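Local structure of putative sugar kinase PH1459 (Pyrococcus horikoshii, 3IH0) at residues 11-16 with 88-93; 131-136 with 162-167; 238-243 with 281-286. The protein binds ATP and, as a PfkB-family carbohydrate kinase, probably phosphorylates a sugar such as fructose, although its true substrate has not been established. All blocks are in the same frame, centred on the assembly; numbering follows the deposited sequence.

Contact 1 of 3, residues 11-16 with 88-93; sequences LIDLIS and GIVFVQ
L14 lays its CD1 methyl over one face of the F91 ring, a CH-pi contact in which CD1 is 3.8 Å from the ring centroid and displaced toward the CE1-CZ rim. L14 and F91 are paired in the parallel register and leave the sheet on the same face; with CG beside the backbone N in both (chi1 -69° and -72°), they run alongside each other. I12 CB meets I89 CG2 at 4.0 Å on that face; on the other, L11 CD1 reaches V90 CG1 at 3.6 Å. Between these two faces, strands 11-16 and 88-93 pair in parallel. I12 N bonds to G88 O from above the carbonyl plane, V90 N to I12 O, L14 N to V90 O at 2.8 Å, and V92 N to L14 O. V92 O is gripped twice by one residue, by S16 N at 2.8 Å and by S16 OG at 2.7 Å, the hydroxyl arriving 45° out of the carbonyl plane. A water links S16 O to Q93 OE1, which also accepts from K95 N. Strands 27-33 and 100-103 complete this mixed four-stranded sheet. F91 also meets two rings edge-to-face, F28 of its own chain and F61 of the second subunit, and L14 of that subunit packs on it. An alanine at F91 is likely to leave L14 CD1 without its aromatic face and to open a gap at the dimer interface. The chemistry is thus divided: backbone polarity is spent within the sheet, while the L14, I89 and F91 face is apolar and suited to burial against the same face of the partner, as in other dimeric relatives of ribokinase.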
loop_
_atom_site.group_PDB
_atom_site.type_symbol
_atom_site.label_atom_id
_atom_site.label_comp_id
_atom_site.label_asym_id
_atom_site.label_seq_id
_atom_site.Cartn_x
_atom_site.Cartn_y
_atom_site.Cartn_z
ATOM N N LEU A 11 10.656 -4.523 0.952
ATOM C CA LEU A 11 9.248 -4.251 0.732
ATOM C C LEU A 11 8.522 -5.286 -0.100
ATOM O O LEU A 11 9.107 -6.272 -0.554
ATOM C CB LEU A 11 9.127 -2.876 0.063
ATOM C CG LEU A 11 10.084 -2.654 -1.128
ATOM C CD1 LEU A 11 9.643 -3.498 -2.322
ATOM C CD2 LEU A 11 10.099 -1.181 -1.521
ATOM N N ILE A 12 7.234 -5.039 -0.291
ATOM C CA ILE A 12 6.387 -5.904 -1.095
ATOM C C ILE A 12 6.254 -5.285 -2.487
ATOM O O ILE A 12 5.837 -4.139 -2.618
ATOM C CB ILE A 12 4.959 -6.016 -0.509
ATOM C CG1 ILE A 12 5.001 -6.650 0.884
ATOM C CG2 ILE A 12 4.054 -6.801 -1.483
ATOM C CD1 ILE A 12 5.497 -8.083 0.896
ATOM N N ASP A 13 6.624 -6.045 -3.513
ATOM C CA ASP A 13 6.493 -5.587 -4.888
ATOM C C ASP A 13 5.142 -6.131 -5.364
ATOM O O ASP A 13 4.892 -7.333 -5.311
ATOM C CB ASP A 13 7.593 -6.172 -5.806
ATOM C CG ASP A 13 8.875 -5.305 -5.879
ATOM O OD1 ASP A 13 8.892 -4.152 -5.412
ATOM O OD2 ASP A 13 9.886 -5.786 -6.436
ATOM N N LEU A 14 4.266 -5.246 -5.804
ATOM C CA LEU A 14 2.980 -5.679 -6.328
ATOM C C LEU A 14 3.122 -5.450 -7.826
ATOM O O LEU A 14 2.995 -4.327 -8.322
ATOM C CB LEU A 14 1.857 -4.858 -5.699
ATOM C CG LEU A 14 1.754 -5.250 -4.216
ATOM C CD1 LEU A 14 1.170 -4.121 -3.419
ATOM C CD2 LEU A 14 0.951 -6.524 -4.065
ATOM N N ILE A 15 3.415 -6.541 -8.527
ATOM C CA ILE A 15 3.666 -6.524 -9.960
ATOM C C ILE A 15 2.457 -6.656 -10.867
ATOM O O ILE A 15 1.748 -7.655 -10.819
ATOM C CB ILE A 15 4.679 -7.627 -10.309
ATOM C CG1 ILE A 15 5.958 -7.382 -9.508
ATOM C CG2 ILE A 15 4.966 -7.635 -11.808
ATOM C CD1 ILE A 15 7.056 -8.403 -9.753
ATOM N N SER A 16 2.234 -5.642 -11.704
ATOM C CA SER A 16 1.112 -5.639 -12.638
ATOM C C SER A 16 1.123 -6.908 -13.493
ATOM O O SER A 16 2.145 -7.262 -14.084
ATOM C CB SER A 16 1.181 -4.411 -13.559
ATOM O OG SER A 16 1.187 -3.205 -12.816
ATOM N N GLY A 88 6.635 -1.692 3.800
ATOM C CA GLY A 88 6.713 -0.943 2.568
ATOM C C GLY A 88 6.070 -1.691 1.420
ATOM O O GLY A 88 6.052 -2.923 1.399
ATOM N N ILE A 89 5.539 -0.937 0.464
ATOM C CA ILE A 89 4.904 -1.528 -0.705
ATOM C C ILE A 89 5.117 -0.636 -1.918
ATOM O O ILE A 89 5.216 0.590 -1.805
ATOM C CB ILE A 89 3.376 -1.696 -0.513
ATOM C CG1 ILE A 89 2.759 -0.329 -0.248
ATOM C CG2 ILE A 89 3.078 -2.662 0.630
ATOM C CD1 ILE A 89 1.298 -0.386 0.052
ATOM N N VAL A 90 5.197 -1.264 -3.083
ATOM C CA VAL A 90 5.367 -0.534 -4.319
ATOM C C VAL A 90 4.594 -1.271 -5.403
ATOM O O VAL A 90 4.691 -2.499 -5.543
ATOM C CB VAL A 90 6.869 -0.404 -4.718
ATOM C CG1 VAL A 90 7.528 -1.759 -4.734
ATOM C CG2 VAL A 90 6.994 0.265 -6.101
ATOM N N PHE A 91 3.780 -0.515 -6.126
ATOM C CA PHE A 91 2.987 -1.067 -7.205
ATOM C C PHE A 91 3.855 -0.856 -8.427
ATOM O O PHE A 91 4.299 0.263 -8.693
ATOM C CB PHE A 91 1.659 -0.321 -7.287
ATOM C CG PHE A 91 0.737 -0.644 -6.147
ATOM C CD1 PHE A 91 -0.104 -1.757 -6.206
ATOM C CD2 PHE A 91 0.742 0.133 -4.996
ATOM C CE1 PHE A 91 -0.921 -2.092 -5.124
ATOM C CE2 PHE A 91 -0.067 -0.193 -3.909
ATOM C CZ PHE A 91 -0.905 -1.308 -3.974
ATOM N N VAL A 92 4.101 -1.943 -9.145
ATOM C CA VAL A 92 4.989 -1.924 -10.293
ATOM C C VAL A 92 4.449 -2.342 -11.663
ATOM O O VAL A 92 3.692 -3.302 -11.788
ATOM C CB VAL A 92 6.220 -2.820 -10.004
ATOM C CG1 VAL A 92 7.239 -2.704 -11.142
ATOM C CG2 VAL A 92 6.841 -2.446 -8.654
ATOM N N GLN A 93 4.863 -1.594 -12.686
ATOM C CA GLN A 93 4.542 -1.920 -14.073
ATOM C C GLN A 93 5.901 -2.064 -14.779
ATOM O O GLN A 93 6.588 -1.067 -15.044
ATOM C CB GLN A 93 3.728 -0.829 -14.756
ATOM C CG GLN A 93 3.493 -1.132 -16.241
ATOM C CD GLN A 93 2.893 -2.518 -16.481
ATOM O OE1 GLN A 93 3.599 -3.522 -16.556
ATOM N NE2 GLN A 93 1.576 -2.569 -16.584
HETATM O O HOH W 1 4.426 -5.616 -14.979
#

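Contact 2 of 3, residues 131-136 with 162-167; sequences GSVILA and NLRLDL
V133 is wedged between N162 and L167. From CB, CG1 points anti to the backbone N (chi1 170°) and touches L167 CD1 at 3.9 Å. CG2, turned to the other side beside the backbone N, meets N162 ND2 at 3.4 Å and R164 CG at 4.1 Å. CG1 thus makes a purely apolar contact, while CG2 lies mainly against the amide nitrogen and the arginine stem. Further along, A136 CB rests on L167 CB at 4.1 Å, which extends the apolar strip. The hydrogen bonds that connect 131-136 and 162-167 run through water; S132 OG also lies 3.0 Å from N162 O, though its hydroxyl is bonded to V161 O. One water donates to S132 OG and accepts from R164 N at 2.9 Å. Another accepts from N162 ND2 at 3.0 Å and, weakly, from V133 N. N162 belongs to the nucleotide-analogue pocket, and R164 also touches the ligand, so the residues that V133 CG2 packs against also help line the nucleotide site. Each segment holds a short 3-10 turn, closed by A136 N to V133 O in one and L167 N to R164 O in the other. The two loops follow neighbouring parallel strands, 127-131 and 156-160, of the large sheet and lead into helices 140-151 and 172-185; S132 leans on L179 of the latter helix, and L167 packs on F101 and L103 of strand 100-103.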
loop_
_atom_site.group_PDB
_atom_site.type_symbol
_atom_site.label_atom_id
_atom_site.label_comp_id
_atom_site.label_asym_id
_atom_site.label_seq_id
_atom_site.Cartn_x
_atom_site.Cartn_y
_atom_site.Cartn_z
ATOM N N GLY A 131 22.151 1.410 -0.902
ATOM C CA GLY A 131 21.804 2.053 -2.162
ATOM C C GLY A 131 21.122 3.378 -1.897
ATOM O O GLY A 131 20.882 3.708 -0.739
ATOM N N SER A 132 20.787 4.125 -2.946
ATOM C CA SER A 132 20.186 5.433 -2.759
ATOM C C SER A 132 18.703 5.503 -2.407
ATOM O O SER A 132 18.281 6.477 -1.795
ATOM C CB SER A 132 20.433 6.312 -3.988
ATOM O OG SER A 132 19.471 6.035 -4.992
ATOM N N VAL A 133 17.912 4.508 -2.791
ATOM C CA VAL A 133 16.472 4.560 -2.491
ATOM C C VAL A 133 16.167 4.840 -1.009
ATOM O O VAL A 133 15.346 5.700 -0.678
ATOM C CB VAL A 133 15.758 3.250 -2.901
ATOM C CG1 VAL A 133 14.336 3.228 -2.357
ATOM C CG2 VAL A 133 15.725 3.131 -4.420
ATOM N N ILE A 134 16.833 4.115 -0.115
ATOM C CA ILE A 134 16.607 4.294 1.313
ATOM C C ILE A 134 16.958 5.706 1.783
ATOM O O ILE A 134 16.498 6.147 2.835
ATOM C CB ILE A 134 17.421 3.264 2.142
ATOM C CG1 ILE A 134 16.917 3.247 3.583
ATOM C CG2 ILE A 134 18.890 3.591 2.092
ATOM C CD1 ILE A 134 15.517 2.727 3.701
ATOM N N LEU A 135 17.769 6.415 1.006
ATOM C CA LEU A 135 18.154 7.769 1.381
ATOM C C LEU A 135 17.080 8.793 1.000
ATOM O O LEU A 135 17.216 9.976 1.288
ATOM C CB LEU A 135 19.454 8.157 0.686
ATOM C CG LEU A 135 20.675 7.263 0.902
ATOM C CD1 LEU A 135 21.853 7.828 0.087
ATOM C CD2 LEU A 135 21.007 7.189 2.391
ATOM N N ALA A 136 16.020 8.329 0.353
ATOM C CA ALA A 136 14.941 9.213 -0.105
ATOM C C ALA A 136 14.201 9.966 0.982
ATOM O O ALA A 136 13.744 11.076 0.749
ATOM C CB ALA A 136 13.925 8.420 -0.921
ATOM N N ASN A 162 21.612 3.247 -7.930
ATOM C CA ASN A 162 20.186 2.953 -8.129
ATOM C C ASN A 162 19.318 4.218 -8.093
ATOM O O ASN A 162 18.440 4.364 -7.243
ATOM C CB ASN A 162 19.741 1.961 -7.047
ATOM C CG ASN A 162 18.389 1.348 -7.335
ATOM O OD1 ASN A 162 18.034 1.109 -8.489
ATOM N ND2 ASN A 162 17.635 1.063 -6.279
ATOM N N LEU A 163 19.564 5.113 -9.044
ATOM C CA LEU A 163 18.875 6.398 -9.111
ATOM C C LEU A 163 17.411 6.368 -9.526
ATOM O O LEU A 163 17.073 5.889 -10.604
ATOM C CB LEU A 163 19.654 7.332 -10.047
ATOM C CG LEU A 163 19.314 8.825 -10.037
ATOM C CD1 LEU A 163 19.331 9.345 -8.601
ATOM C CD2 LEU A 163 20.322 9.590 -10.888
ATOM N N ARG A 164 16.550 6.901 -8.664
ATOM C CA ARG A 164 15.119 6.968 -8.926
ATOM C C ARG A 164 14.659 8.411 -8.716
ATOM O O ARG A 164 14.337 8.807 -7.595
ATOM C CB ARG A 164 14.377 6.043 -7.967
ATOM C CG ARG A 164 14.759 4.578 -8.094
ATOM C CD ARG A 164 14.088 3.935 -9.297
ATOM N NE ARG A 164 14.430 2.518 -9.426
ATOM C CZ ARG A 164 15.642 2.057 -9.725
ATOM N NH1 ARG A 164 16.647 2.897 -9.932
ATOM N NH2 ARG A 164 15.852 0.750 -9.815
ATOM N N LEU A 165 14.620 9.190 -9.794
ATOM C CA LEU A 165 14.234 10.597 -9.713
ATOM C C LEU A 165 12.875 10.886 -9.095
ATOM O O LEU A 165 12.720 11.891 -8.400
ATOM C CB LEU A 165 14.297 11.260 -11.091
ATOM C CG LEU A 165 15.678 11.403 -11.731
ATOM C CD1 LEU A 165 15.593 12.403 -12.886
ATOM C CD2 LEU A 165 16.690 11.878 -10.698
ATOM N N ASP A 166 11.894 10.024 -9.351
ATOM C CA ASP A 166 10.556 10.210 -8.801
ATOM C C ASP A 166 10.593 10.344 -7.282
ATOM O O ASP A 166 9.751 11.013 -6.688
ATOM C CB ASP A 166 9.638 9.022 -9.150
ATOM C CG ASP A 166 9.379 8.883 -10.646
ATOM O OD1 ASP A 166 9.314 9.923 -11.333
ATOM O OD2 ASP A 166 9.221 7.736 -11.132
ATOM N N LEU A 167 11.579 9.703 -6.662
ATOM C CA LEU A 167 11.699 9.716 -5.212
ATOM C C LEU A 167 12.312 10.980 -4.630
ATOM O O LEU A 167 12.353 11.142 -3.409
ATOM C CB LEU A 167 12.506 8.498 -4.752
ATOM C CG LEU A 167 11.949 7.143 -5.180
ATOM C CD1 LEU A 167 12.778 6.014 -4.561
ATOM C CD2 LEU A 167 10.492 7.030 -4.730
HETATM O O HOH W 2 16.997 6.918 -5.836
HETATM O O HOH W 3 18.686 1.371 -3.491
#

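Contact 3 of 3, residues 238-243 with 281-286; sequences NPLDTT and QKRGAW. With ANP (phosphoaminophosphonic acid-adenylate ester), chain C.
D241 carries its CG anti to the main-chain nitrogen (chi1 -176°), which sends OD2 across to the backbone of G284: G284 N donates to D241 OD2 at 2.9 Å in a nearly straight bond, meeting the carboxylate from above its plane. D241 to T243 open the DTTGAGD signature of PfkB kinases, and the carboxylate also ties this turn together. D241 OD1 accepts from T243 N at 2.8 Å, an Asx turn, and from T243 OG1 at 2.7 Å, which OD1 receives on its syn lone pair. With OD1 gripped twice and OD2 held by the opposite loop, the group is fixed in rotation. G284 has phi 90° and psi 175°, angles at which a side chain would jam against the preceding carbonyl oxygen. A modelled water bridges D241 O and G284 O; in ribokinase the corresponding loops hold a monovalent cation, so a similar site here is possible. Outside this polar centre, L240 crosses R283: its CD2 meets R283 CG at 3.5 Å, and its CD1 lies over one guanidinium face, off toward the rim. A second water, at the guanidinium edge and in its plane, joins R283 NH1 to D241 OD2, whose charges do not touch directly. K282 turns away to a salt bridge with E293. The 238-243 loop also borders the adenine of the bound nucleotide analogue: T242 CG2 is 3.8 Å from ANP N7, and P239 CG comes within 3.6 Å of ANP N6.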
loop_
_atom_site.group_PDB
_atom_site.type_symbol
_atom_site.label_atom_id
_atom_site.label_comp_id
_atom_site.label_asym_id
_atom_site.label_seq_id
_atom_site.Cartn_x
_atom_site.Cartn_y
_atom_site.Cartn_z
ATOM N N ASN A 238 19.465 -15.970 -23.958
ATOM C CA ASN A 238 18.125 -15.545 -24.335
ATOM C C ASN A 238 17.421 -15.396 -22.993
ATOM O O ASN A 238 17.009 -16.373 -22.372
ATOM C CB ASN A 238 17.438 -16.596 -25.209
ATOM C CG ASN A 238 18.065 -16.698 -26.594
ATOM O OD1 ASN A 238 18.293 -15.686 -27.258
ATOM N ND2 ASN A 238 18.339 -17.920 -27.035
ATOM N N PRO A 239 17.303 -14.155 -22.516
ATOM C CA PRO A 239 16.670 -13.815 -21.240
ATOM C C PRO A 239 15.199 -14.149 -21.047
ATOM O O PRO A 239 14.368 -13.916 -21.919
ATOM C CB PRO A 239 16.938 -12.318 -21.120
ATOM C CG PRO A 239 16.957 -11.868 -22.546
ATOM C CD PRO A 239 17.775 -12.940 -23.204
ATOM N N LEU A 240 14.891 -14.709 -19.884
ATOM C CA LEU A 240 13.521 -15.038 -19.537
ATOM C C LEU A 240 12.954 -13.854 -18.765
ATOM O O LEU A 240 11.782 -13.520 -18.894
ATOM C CB LEU A 240 13.471 -16.280 -18.650
ATOM C CG LEU A 240 12.095 -16.569 -18.046
ATOM C CD1 LEU A 240 11.094 -16.771 -19.175
ATOM C CD2 LEU A 240 12.156 -17.798 -17.147
ATOM N N ASP A 241 13.811 -13.227 -17.963
ATOM C CA ASP A 241 13.436 -12.084 -17.141
ATOM C C ASP A 241 14.731 -11.451 -16.652
ATOM O O ASP A 241 15.560 -12.124 -16.042
ATOM C CB ASP A 241 12.604 -12.566 -15.946
ATOM C CG ASP A 241 12.096 -11.429 -15.088
ATOM O OD1 ASP A 241 12.547 -10.280 -15.290
ATOM O OD2 ASP A 241 11.250 -11.688 -14.205
ATOM N N THR A 242 14.919 -10.166 -16.922
ATOM C CA THR A 242 16.144 -9.504 -16.492
ATOM C C THR A 242 15.945 -8.574 -15.298
ATOM O O THR A 242 16.846 -7.824 -14.935
ATOM C CB THR A 242 16.775 -8.691 -17.646
ATOM O OG1 THR A 242 15.839 -7.713 -18.105
ATOM C CG2 THR A 242 17.161 -9.607 -18.801
ATOM N N THR A 243 14.774 -8.630 -14.678
ATOM C CA THR A 243 14.483 -7.774 -13.540
ATOM C C THR A 243 15.515 -7.825 -12.415
ATOM O O THR A 243 15.931 -6.785 -11.904
ATOM C CB THR A 243 13.112 -8.105 -12.950
ATOM O OG1 THR A 243 12.114 -7.960 -13.970
ATOM C CG2 THR A 243 12.799 -7.174 -11.791
ATOM N N GLN A 281 17.871 -16.237 -16.522
ATOM C CA GLN A 281 17.130 -17.475 -16.757
ATOM C C GLN A 281 16.090 -17.767 -15.659
ATOM O O GLN A 281 15.373 -18.764 -15.732
ATOM C CB GLN A 281 18.089 -18.668 -16.875
ATOM C CG GLN A 281 19.123 -18.574 -18.005
ATOM C CD GLN A 281 18.498 -18.278 -19.356
ATOM O OE1 GLN A 281 18.262 -17.116 -19.708
ATOM N NE2 GLN A 281 18.215 -19.328 -20.119
ATOM N N LYS A 282 16.021 -16.916 -14.640
ATOM C CA LYS A 282 15.054 -17.104 -13.561
ATOM C C LYS A 282 14.151 -15.885 -13.503
ATOM O O LYS A 282 14.588 -14.766 -13.767
ATOM C CB LYS A 282 15.744 -17.254 -12.198
ATOM C CG LYS A 282 16.375 -18.616 -11.914
ATOM C CD LYS A 282 16.869 -18.687 -10.458
ATOM C CE LYS A 282 17.644 -19.976 -10.168
ATOM N NZ LYS A 282 18.247 -19.979 -8.802
ATOM N N ARG A 283 12.898 -16.096 -13.125
ATOM C CA ARG A 283 11.948 -14.995 -13.048
ATOM C C ARG A 283 11.974 -14.288 -11.695
ATOM O O ARG A 283 12.313 -14.887 -10.667
ATOM C CB ARG A 283 10.531 -15.514 -13.298
ATOM C CG ARG A 283 10.339 -16.308 -14.591
ATOM C CD ARG A 283 8.968 -16.990 -14.573
ATOM N NE ARG A 283 8.675 -17.793 -15.761
ATOM C CZ ARG A 283 8.322 -17.296 -16.944
ATOM N NH1 ARG A 283 8.217 -15.983 -17.113
ATOM N NH2 ARG A 283 8.056 -18.116 -17.956
ATOM N N GLY A 284 11.615 -13.006 -11.697
ATOM C CA GLY A 284 11.553 -12.253 -10.455
ATOM C C GLY A 284 12.782 -11.514 -9.953
ATOM O O GLY A 284 13.873 -11.618 -10.504
ATOM N N ALA A 285 12.587 -10.779 -8.869
ATOM C CA ALA A 285 13.640 -9.987 -8.257
ATOM C C ALA A 285 14.763 -10.783 -7.575
ATOM O O ALA A 285 15.815 -10.218 -7.287
ATOM C CB ALA A 285 13.016 -9.018 -7.260
ATOM N N TRP A 286 14.532 -12.065 -7.289
ATOM C CA TRP A 286 15.544 -12.919 -6.646
ATOM C C TRP A 286 15.962 -13.966 -7.668
ATOM O O TRP A 286 15.609 -15.140 -7.563
ATOM C CB TRP A 286 14.959 -13.596 -5.396
ATOM C CG TRP A 286 14.639 -12.633 -4.296
ATOM C CD1 TRP A 286 14.835 -11.282 -4.305
ATOM C CD2 TRP A 286 14.126 -12.951 -2.997
ATOM N NE1 TRP A 286 14.480 -10.740 -3.092
ATOM C CE2 TRP A 286 14.035 -11.747 -2.269
ATOM C CE3 TRP A 286 13.723 -14.139 -2.378
ATOM C CZ2 TRP A 286 13.583 -11.691 -0.953
ATOM C CZ3 TRP A 286 13.270 -14.087 -1.067
ATOM C CH2 TRP A 286 13.200 -12.870 -0.370
HETATM P PG ANP C . 18.732 -0.641 -13.140
HETATM O O1G ANP C . 18.944 -1.033 -11.691
HETATM O O2G ANP C . 18.646 0.844 -13.382
HETATM O O3G ANP C . 17.534 -1.346 -13.729
HETATM P PB ANP C . 21.491 -2.027 -13.385
HETATM O O1B ANP C . 22.784 -1.523 -13.969
HETATM O O2B ANP C . 21.318 -2.068 -11.916
HETATM N N3B ANP C . 20.104 -1.186 -14.052
HETATM P PA ANP C . 21.008 -4.053 -15.496
HETATM O O1A ANP C . 19.828 -4.994 -15.571
HETATM O O2A ANP C . 21.043 -2.885 -16.422
HETATM O O3A ANP C . 21.231 -3.523 -13.953
HETATM O "O5'" ANP C . 22.392 -4.854 -15.653
HETATM C "C5'" ANP C . 22.740 -6.017 -14.888
HETATM C "C4'" ANP C . 23.837 -6.803 -15.615
HETATM O "O4'" ANP C . 23.228 -8.042 -15.957
HETATM C "C3'" ANP C . 24.334 -6.253 -16.969
HETATM O "O3'" ANP C . 25.409 -5.354 -16.881
HETATM C "C2'" ANP C . 24.653 -7.484 -17.727
HETATM O "O2'" ANP C . 26.005 -7.904 -17.532
HETATM C "C1'" ANP C . 23.661 -8.505 -17.230
HETATM N N9 ANP C . 22.530 -8.549 -18.231
HETATM C C8 ANP C . 21.373 -7.813 -18.284
HETATM N N7 ANP C . 20.603 -8.153 -19.350
HETATM C C5 ANP C . 21.252 -9.127 -20.007
HETATM C C6 ANP C . 21.036 -9.971 -21.230
HETATM N N6 ANP C . 19.923 -9.823 -21.972
HETATM N N1 ANP C . 22.011 -10.905 -21.569
HETATM C C2 ANP C . 23.171 -11.093 -20.833
HETATM N N3 ANP C . 23.431 -10.357 -19.712
HETATM C C4 ANP C . 22.531 -9.390 -19.263
HETATM O O HOH W 4 15.270 -11.854 -13.066
HETATM O O HOH W 5 8.923 -13.212 -15.559
#

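How the contacts relate
All three contacts lie within one ribokinase-like PfkB chain, but in different layers. Contact 1 is buried in the small lid sheet and at the subunit interface. Contact 2 is buried too, yet joins loops at the ends of strands of the large sheet; contact 3 lies at the surface between two loops. Strand 100-103 is shared, pairing with 88-93 in contact 1 and packing on 162-167 in contact 2. Regular main-chain bonding governs contact 1, methyl packing with bridging water contact 2, and a carboxylate contact 3. Contacts 2 and 3 each border the nucleotide analogue, although their centres are about 23 Å apart.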